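Local coordinates for ferritin (Ulva pertusa, PDB 3VNX), which probably oxidises ferrous iron with oxygen and stores the product as a ferric mineral inside a hollow shell of 24 subunits, at residues A[47-52]-A[107-112]; A[56-61]-A[129-134]; A[137-142]-A[164-169]. One frame throughout, in Å; residues are numbered along the deposited sequence.

Interaction 1. Residues A[47-52]-A[107-112]; sequences QINIEY and KPLAAP
N49 and K107 mark the closest backbone approach, with their CA atoms 6.2 Å apart, where the irregular segment 107-112 passes over one face of the helix 47-52. N49 has the largest share of the buried surface. Because its CG lies anti to the backbone N (chi1 178°), the amide reaches straight out from the helix to the loop. ND2 gives a rather long hydrogen bond of 3.3 Å to P108 O, with an N-H...O angle of 150°; the donor stands 47° above the carbonyl plane and so uses neither lone pair. Two waters complete the grip. One accepts from both N49 ND2 and K107 N, while the other donates to N49 OD1 and P108 O, so both ends of the amide are tied to the loop backbone. An asparagine suits this place since it can donate and accept from a single short arm. The segment belongs to the long connection between helices 73-99 and 123-151, the crossover that in ferritins spans the length of the four-helix bundle and lies at the twofold subunit interface. The aliphatic part of K107 crosses N49 at about a right angle, its CB 3.6 Å from N49 ND2, and the extended chain then carries NZ away to a salt bridge with E46. L109 runs alongside N49 but points the other way: its CD2 lies 3.4 Å from N49 ND2, and its other branch turns to Y52, with L109 CD1 4.1 Å from Y52 CD1. One methyl packs against the amide nitrogen and the other against the tyrosine, which suits a forked apolar residue. The hydroxyl of Y52 hydrogen-bonds to H59 of a second subunit, and the OH of Y56 in that same second subunit is hydrogen-bonded to K107 O.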
# COMPACT_ATOMS: atom_id res chain seq x y z
N GLN A 47 23.49 -22.55 46.09
CA GLN A 47 23.70 -21.46 45.13
C GLN A 47 22.36 -20.78 44.81
O GLN A 47 22.29 -19.56 44.65
CB GLN A 47 24.42 -21.99 43.88
CG GLN A 47 24.80 -20.92 42.85
CD GLN A 47 25.67 -19.83 43.42
OE1 GLN A 47 26.54 -20.08 44.27
NE2 GLN A 47 25.47 -18.60 42.95
N ILE A 48 21.28 -21.55 44.76
CA ILE A 48 19.97 -20.91 44.70
C ILE A 48 19.83 -19.89 45.83
O ILE A 48 19.47 -18.72 45.59
CB ILE A 48 18.82 -21.93 44.76
CG1 ILE A 48 18.68 -22.65 43.42
CG2 ILE A 48 17.51 -21.24 45.11
CD1 ILE A 48 18.07 -24.02 43.51
N ASN A 49 20.13 -20.31 47.06
CA ASN A 49 19.97 -19.42 48.20
C ASN A 49 20.87 -18.19 48.10
O ASN A 49 20.51 -17.11 48.57
CB ASN A 49 20.22 -20.16 49.52
CG ASN A 49 20.12 -19.24 50.75
OD1 ASN A 49 21.12 -18.98 51.43
ND2 ASN A 49 18.91 -18.74 51.02
N ILE A 50 22.03 -18.36 47.49
CA ILE A 50 22.99 -17.26 47.35
C ILE A 50 22.47 -16.19 46.37
O ILE A 50 22.59 -14.99 46.62
CB ILE A 50 24.37 -17.79 46.92
CG1 ILE A 50 24.91 -18.74 48.00
CG2 ILE A 50 25.34 -16.65 46.65
CD1 ILE A 50 26.33 -19.16 47.80
N GLU A 51 21.87 -16.64 45.27
CA GLU A 51 21.33 -15.73 44.27
C GLU A 51 20.11 -15.07 44.87
O GLU A 51 19.93 -13.84 44.79
CB GLU A 51 20.93 -16.47 42.98
CG GLU A 51 22.04 -17.25 42.28
CD GLU A 51 23.08 -16.38 41.55
OE1 GLU A 51 24.11 -16.94 41.11
OE2 GLU A 51 22.89 -15.15 41.40
N TYR A 52 19.28 -15.90 45.49
CA TYR A 52 18.08 -15.37 46.13
C TYR A 52 18.42 -14.32 47.19
O TYR A 52 17.75 -13.29 47.26
CB TYR A 52 17.20 -16.49 46.70
CG TYR A 52 15.76 -16.45 46.20
CD1 TYR A 52 15.00 -15.29 46.33
CD2 TYR A 52 15.17 -17.56 45.60
CE1 TYR A 52 13.69 -15.23 45.87
CE2 TYR A 52 13.85 -17.53 45.15
CZ TYR A 52 13.11 -16.35 45.28
OH TYR A 52 11.79 -16.28 44.85
N LYS A 107 15.80 -21.81 51.34
CA LYS A 107 16.33 -21.57 52.67
C LYS A 107 15.92 -20.19 53.18
O LYS A 107 15.32 -19.40 52.46
CB LYS A 107 17.85 -21.73 52.62
CG LYS A 107 18.28 -23.11 52.16
CD LYS A 107 19.80 -23.21 52.08
CE LYS A 107 20.27 -24.67 52.17
NZ LYS A 107 21.74 -24.78 51.97
N PRO A 108 16.21 -19.91 54.46
CA PRO A 108 15.84 -18.60 54.99
C PRO A 108 16.63 -17.46 54.33
O PRO A 108 17.77 -17.64 53.90
CB PRO A 108 16.21 -18.70 56.47
CG PRO A 108 16.15 -20.15 56.78
CD PRO A 108 16.63 -20.84 55.52
N LEU A 109 16.01 -16.29 54.26
CA LEU A 109 16.71 -15.11 53.80
C LEU A 109 16.86 -14.17 54.98
O LEU A 109 15.86 -13.77 55.60
CB LEU A 109 15.94 -14.41 52.68
CG LEU A 109 15.65 -15.20 51.40
CD1 LEU A 109 15.31 -14.23 50.28
CD2 LEU A 109 16.83 -16.07 51.00
N ALA A 110 18.11 -13.83 55.30
CA ALA A 110 18.39 -12.84 56.34
C ALA A 110 17.98 -11.44 55.90
O ALA A 110 18.02 -11.10 54.71
CB ALA A 110 19.87 -12.87 56.71
N ALA A 111 17.59 -10.61 56.87
CA ALA A 111 17.32 -9.20 56.61
C ALA A 111 18.58 -8.55 56.07
O ALA A 111 19.65 -8.69 56.66
CB ALA A 111 16.91 -8.52 57.88
N PRO A 112 18.46 -7.84 54.92
CA PRO A 112 19.61 -7.15 54.33
C PRO A 112 19.84 -5.82 55.02
O PRO A 112 18.95 -5.34 55.72
CB PRO A 112 19.16 -6.89 52.90
CG PRO A 112 17.67 -6.74 53.01
CD PRO A 112 17.24 -7.70 54.10
O HOH W 1 17.07 -20.13 49.22
O HOH W 2 20.72 -18.07 54.52

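Interaction 2. Residues A[56-61]-A[129-134]; sequences YVYHAL and ELALSL
V57 and L134 meet in a mainly apolar packing contact between helices 38-66 and 123-151, in the buried interior of the bundle. The two short segments run almost antiparallel, at 172°, but their axes come no closer than 12.0 Å, a gap that long side chains must bridge. V57 CG1 and L134 CD1 meet tip to tip at 4.0 Å; a little further along, L61 CD1 comes within 4.5 Å of L130 CD1. Y58 reaches farthest: with CG anti to its carbonyl carbon (chi1 -80°), the ring extends across to A131, whose CB lies 4.1 Å from Y58 CE1. The small alanine accepts the ring and hydroxyl close to its helix. The tyrosine hydroxyl finds its polar partner just past the segment, in a hydrogen bond to E135. Within segment 129-134, S133 OG bonds back to E129 O at 2.7 Å, so this hydroxyl is satisfied by its own helix. Such antiparallel packing of long helices is that of the ferritin four-helix bundle, and the Y58-E135 pair is consistent with the tyrosine next to the ferroxidase centre in H-type ferritins.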
# COMPACT_ATOMS: atom_id res chain seq x y z
N TYR A 56 17.73 -10.07 47.12
CA TYR A 56 17.04 -9.37 48.21
C TYR A 56 17.86 -8.14 48.63
O TYR A 56 17.33 -7.05 48.86
CB TYR A 56 16.86 -10.33 49.38
CG TYR A 56 15.71 -10.07 50.34
CD1 TYR A 56 14.42 -9.86 49.87
CD2 TYR A 56 15.91 -10.12 51.72
CE1 TYR A 56 13.36 -9.66 50.77
CE2 TYR A 56 14.87 -9.92 52.61
CZ TYR A 56 13.60 -9.70 52.14
OH TYR A 56 12.56 -9.50 53.04
N VAL A 57 19.17 -8.34 48.72
CA VAL A 57 20.08 -7.26 49.04
C VAL A 57 19.98 -6.17 47.99
O VAL A 57 19.91 -4.98 48.32
CB VAL A 57 21.53 -7.75 49.07
CG1 VAL A 57 22.47 -6.57 49.23
CG2 VAL A 57 21.71 -8.76 50.18
N TYR A 58 19.98 -6.57 46.72
CA TYR A 58 19.85 -5.59 45.65
C TYR A 58 18.55 -4.82 45.74
O TYR A 58 18.50 -3.62 45.44
CB TYR A 58 20.02 -6.23 44.28
CG TYR A 58 21.48 -6.44 43.93
CD1 TYR A 58 22.46 -5.66 44.54
CD2 TYR A 58 21.88 -7.41 43.02
CE1 TYR A 58 23.80 -5.84 44.25
CE2 TYR A 58 23.22 -7.60 42.72
CZ TYR A 58 24.19 -6.80 43.34
OH TYR A 58 25.54 -6.96 43.07
N HIS A 59 17.49 -5.50 46.18
CA HIS A 59 16.21 -4.85 46.35
C HIS A 59 16.29 -3.80 47.47
O HIS A 59 15.68 -2.73 47.37
CB HIS A 59 15.10 -5.86 46.63
CG HIS A 59 13.76 -5.42 46.15
ND1 HIS A 59 12.66 -6.26 46.14
CD2 HIS A 59 13.34 -4.24 45.63
CE1 HIS A 59 11.62 -5.60 45.65
NE2 HIS A 59 12.00 -4.37 45.34
N ALA A 60 17.05 -4.11 48.51
CA ALA A 60 17.24 -3.14 49.59
C ALA A 60 17.99 -1.89 49.09
O ALA A 60 17.64 -0.75 49.42
CB ALA A 60 17.95 -3.78 50.79
N LEU A 61 19.01 -2.12 48.25
CA LEU A 61 19.77 -1.02 47.68
C LEU A 61 18.86 -0.12 46.88
O LEU A 61 18.95 1.11 46.92
CB LEU A 61 20.88 -1.56 46.80
CG LEU A 61 22.10 -1.97 47.64
CD1 LEU A 61 23.05 -2.88 46.86
CD2 LEU A 61 22.81 -0.72 48.14
N GLU A 129 30.83 -0.12 44.97
CA GLU A 129 31.93 -0.92 45.49
C GLU A 129 31.38 -2.15 46.23
O GLU A 129 31.95 -3.23 46.15
CB GLU A 129 32.84 -0.09 46.39
CG GLU A 129 33.70 0.93 45.63
CD GLU A 129 34.70 1.65 46.53
OE1 GLU A 129 34.57 1.54 47.77
OE2 GLU A 129 35.60 2.32 46.00
N LEU A 130 30.28 -1.97 46.95
CA LEU A 130 29.63 -3.08 47.64
C LEU A 130 29.16 -4.10 46.61
O LEU A 130 29.44 -5.29 46.73
CB LEU A 130 28.43 -2.57 48.44
CG LEU A 130 27.95 -3.34 49.67
CD1 LEU A 130 26.44 -3.27 49.74
CD2 LEU A 130 28.41 -4.78 49.68
N ALA A 131 28.45 -3.60 45.60
CA ALA A 131 27.93 -4.44 44.51
C ALA A 131 29.04 -5.23 43.81
O ALA A 131 28.93 -6.44 43.64
CB ALA A 131 27.16 -3.58 43.49
N LEU A 132 30.09 -4.53 43.40
CA LEU A 132 31.23 -5.18 42.78
C LEU A 132 31.73 -6.31 43.68
O LEU A 132 31.90 -7.45 43.23
CB LEU A 132 32.35 -4.17 42.55
CG LEU A 132 33.71 -4.72 42.11
CD1 LEU A 132 33.60 -5.58 40.85
CD2 LEU A 132 34.70 -3.57 41.90
N SER A 133 31.93 -5.98 44.95
CA SER A 133 32.46 -6.93 45.94
C SER A 133 31.56 -8.15 46.01
O SER A 133 32.04 -9.30 46.04
CB SER A 133 32.57 -6.27 47.32
OG SER A 133 33.47 -5.17 47.29
N LEU A 134 30.25 -7.90 46.03
CA LEU A 134 29.27 -8.98 46.04
C LEU A 134 29.36 -9.83 44.77
O LEU A 134 29.24 -11.06 44.82
CB LEU A 134 27.85 -8.42 46.21
CG LEU A 134 27.48 -7.98 47.63
CD1 LEU A 134 26.07 -7.40 47.70
CD2 LEU A 134 27.62 -9.15 48.59

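Interaction 3. Residues A[137-142]-A[164-169]; sequences LNFQKL and GLLSEQ
F139 with Q169 and L142 with L166 bring their CA atoms to 5.9 Å, as the segments 137-142 and 164-169 run roughly antiparallel, at 149°, with their axes 9.5 Å apart. L142 fills the middle of the interface. Its CD1 sits 3.6 Å from Q169 CB and also touches the backbone oxygen of L165, while its CD2 lies 3.9 Å from L165 CB; the forked leucine thus wedges between two side chains one helical turn apart, lying across both. F139 projects across the same surface, its CG anti to the backbone N, and meets L166 CD2 with the edge of its ring, near the ring plane. That approach is very tight and should be read with caution. Q169 lies over the start of the F139 side chain, with Q169 CG 3.7 Å from F139 CB. The glutamine combines an apolar stem for this packing with a polar head: bent at chi2 (61°), it brings OE1 to 3.5 Å from N138 ND2, the two amide planes 64° apart, too loose to count as a hydrogen bond. The firmer partner of its NE2 is E135, and N138 bonds to Q47 and E51 of helix 38-66. With an alanine at Q169, E135 is likely to lose its amide partner, and a gap would probably open beside F139 and N138. A wider pi-type turn at 164-166 interrupts the regular winding of the second helix. The nearest atom of the N138 side chain is about 3 Å from a calcium ion, and glutamates, a histidine and a glutamine gathered inside the bundle, here E51, E86, H89, E135 and Q169, are consistent with the ferroxidase centre of H-type ferritins.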
# COMPACT_ATOMS: atom_id res chain seq x y z
N LEU A 137 32.50 -11.95 44.94
CA LEU A 137 32.16 -13.03 45.86
C LEU A 137 31.36 -14.10 45.11
O LEU A 137 31.70 -15.29 45.18
CB LEU A 137 31.34 -12.49 47.03
CG LEU A 137 31.47 -13.25 48.36
CD1 LEU A 137 30.28 -12.98 49.27
CD2 LEU A 137 31.67 -14.74 48.16
N ASN A 138 30.31 -13.69 44.41
CA ASN A 138 29.47 -14.67 43.75
C ASN A 138 30.20 -15.41 42.62
O ASN A 138 29.88 -16.56 42.32
CB ASN A 138 28.17 -14.09 43.24
CG ASN A 138 27.13 -15.16 42.99
OD1 ASN A 138 27.21 -16.23 43.58
ND2 ASN A 138 26.17 -14.90 42.12
N PHE A 139 31.18 -14.75 42.01
CA PHE A 139 32.01 -15.39 41.00
C PHE A 139 32.72 -16.59 41.65
O PHE A 139 32.76 -17.70 41.09
CB PHE A 139 33.01 -14.39 40.45
CG PHE A 139 33.89 -14.92 39.36
CD1 PHE A 139 33.50 -16.02 38.61
CD2 PHE A 139 35.10 -14.31 39.07
CE1 PHE A 139 34.32 -16.51 37.59
CE2 PHE A 139 35.91 -14.77 38.07
CZ PHE A 139 35.52 -15.89 37.32
N GLN A 140 33.26 -16.37 42.84
CA GLN A 140 33.93 -17.46 43.53
C GLN A 140 32.93 -18.53 43.97
O GLN A 140 33.19 -19.74 43.80
CB GLN A 140 34.74 -16.93 44.72
CG GLN A 140 35.98 -16.18 44.26
CD GLN A 140 36.39 -15.06 45.20
OE1 GLN A 140 37.56 -14.96 45.57
NE2 GLN A 140 35.44 -14.21 45.59
N LYS A 141 31.78 -18.11 44.49
CA LYS A 141 30.73 -19.09 44.82
C LYS A 141 30.44 -19.93 43.58
O LYS A 141 30.38 -21.16 43.65
CB LYS A 141 29.45 -18.41 45.31
CG LYS A 141 29.57 -17.76 46.67
CD LYS A 141 29.95 -18.78 47.75
CE LYS A 141 30.03 -18.15 49.15
NZ LYS A 141 29.89 -19.17 50.25
N LEU A 142 30.27 -19.28 42.43
CA LEU A 142 29.98 -20.02 41.22
C LEU A 142 31.13 -20.97 40.91
O LEU A 142 30.89 -22.13 40.56
CB LEU A 142 29.68 -19.09 40.03
CG LEU A 142 28.25 -18.52 40.07
CD1 LEU A 142 28.04 -17.40 39.04
CD2 LEU A 142 27.23 -19.64 39.88
N GLY A 164 26.52 -21.02 31.51
CA GLY A 164 25.45 -20.13 31.93
C GLY A 164 25.96 -19.11 32.92
O GLY A 164 26.74 -18.22 32.56
N LEU A 165 25.55 -19.26 34.18
CA LEU A 165 25.90 -18.31 35.24
C LEU A 165 27.39 -17.97 35.34
O LEU A 165 27.76 -16.79 35.49
CB LEU A 165 25.40 -18.83 36.58
CG LEU A 165 23.90 -19.05 36.72
CD1 LEU A 165 23.56 -19.19 38.20
CD2 LEU A 165 23.10 -17.90 36.11
N LEU A 166 28.25 -18.97 35.28
CA LEU A 166 29.66 -18.71 35.50
C LEU A 166 30.12 -17.69 34.48
O LEU A 166 30.64 -16.64 34.84
CB LEU A 166 30.48 -19.99 35.36
CG LEU A 166 31.70 -20.19 36.27
CD1 LEU A 166 32.72 -21.13 35.63
CD2 LEU A 166 32.36 -18.87 36.63
N SER A 167 29.90 -18.01 33.21
CA SER A 167 30.34 -17.17 32.10
C SER A 167 29.72 -15.78 32.17
O SER A 167 30.39 -14.77 31.89
CB SER A 167 29.96 -17.83 30.77
OG SER A 167 30.30 -16.98 29.68
N GLU A 168 28.44 -15.72 32.52
CA GLU A 168 27.77 -14.44 32.68
C GLU A 168 28.38 -13.62 33.83
O GLU A 168 28.47 -12.39 33.74
CB GLU A 168 26.27 -14.65 32.91
CG GLU A 168 25.49 -15.10 31.68
CD GLU A 168 24.13 -15.71 32.03
OE1 GLU A 168 23.84 -16.85 31.56
OE2 GLU A 168 23.35 -15.08 32.78
N GLN A 169 28.79 -14.30 34.89
CA GLN A 169 29.28 -13.62 36.08
C GLN A 169 30.58 -12.89 35.74
O GLN A 169 30.85 -11.79 36.25
CB GLN A 169 29.45 -14.60 37.24
CG GLN A 169 29.87 -13.95 38.55
CD GLN A 169 28.86 -12.94 39.07
OE1 GLN A 169 27.74 -13.29 39.43
NE2 GLN A 169 29.26 -11.67 39.13

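Overall arrangement
Helix 38-66 serves interactions 1 and 2, and helix 123-151 serves interactions 2 and 3, so the three contacts tie the crossover and three helices of one bundle together. Interactions 1 and 2 have centres 13 Å apart and touch through the crossover, where P112 CD packs 3.6 Å from Y56 CE2. Interactions 1 and 3, with centres 16 Å apart, meet at the amide of N138, its OD1 3.0 Å from Q47 NE2 and its ND2 3.1 Å from E51 OE1. Measured between nearest atoms, a bound calcium ion is about 8 Å from the Y58 side chain of interaction 2 and about 11 Å from that of Y52; the calcium site beside N138 is consistent with the ferroxidase centre.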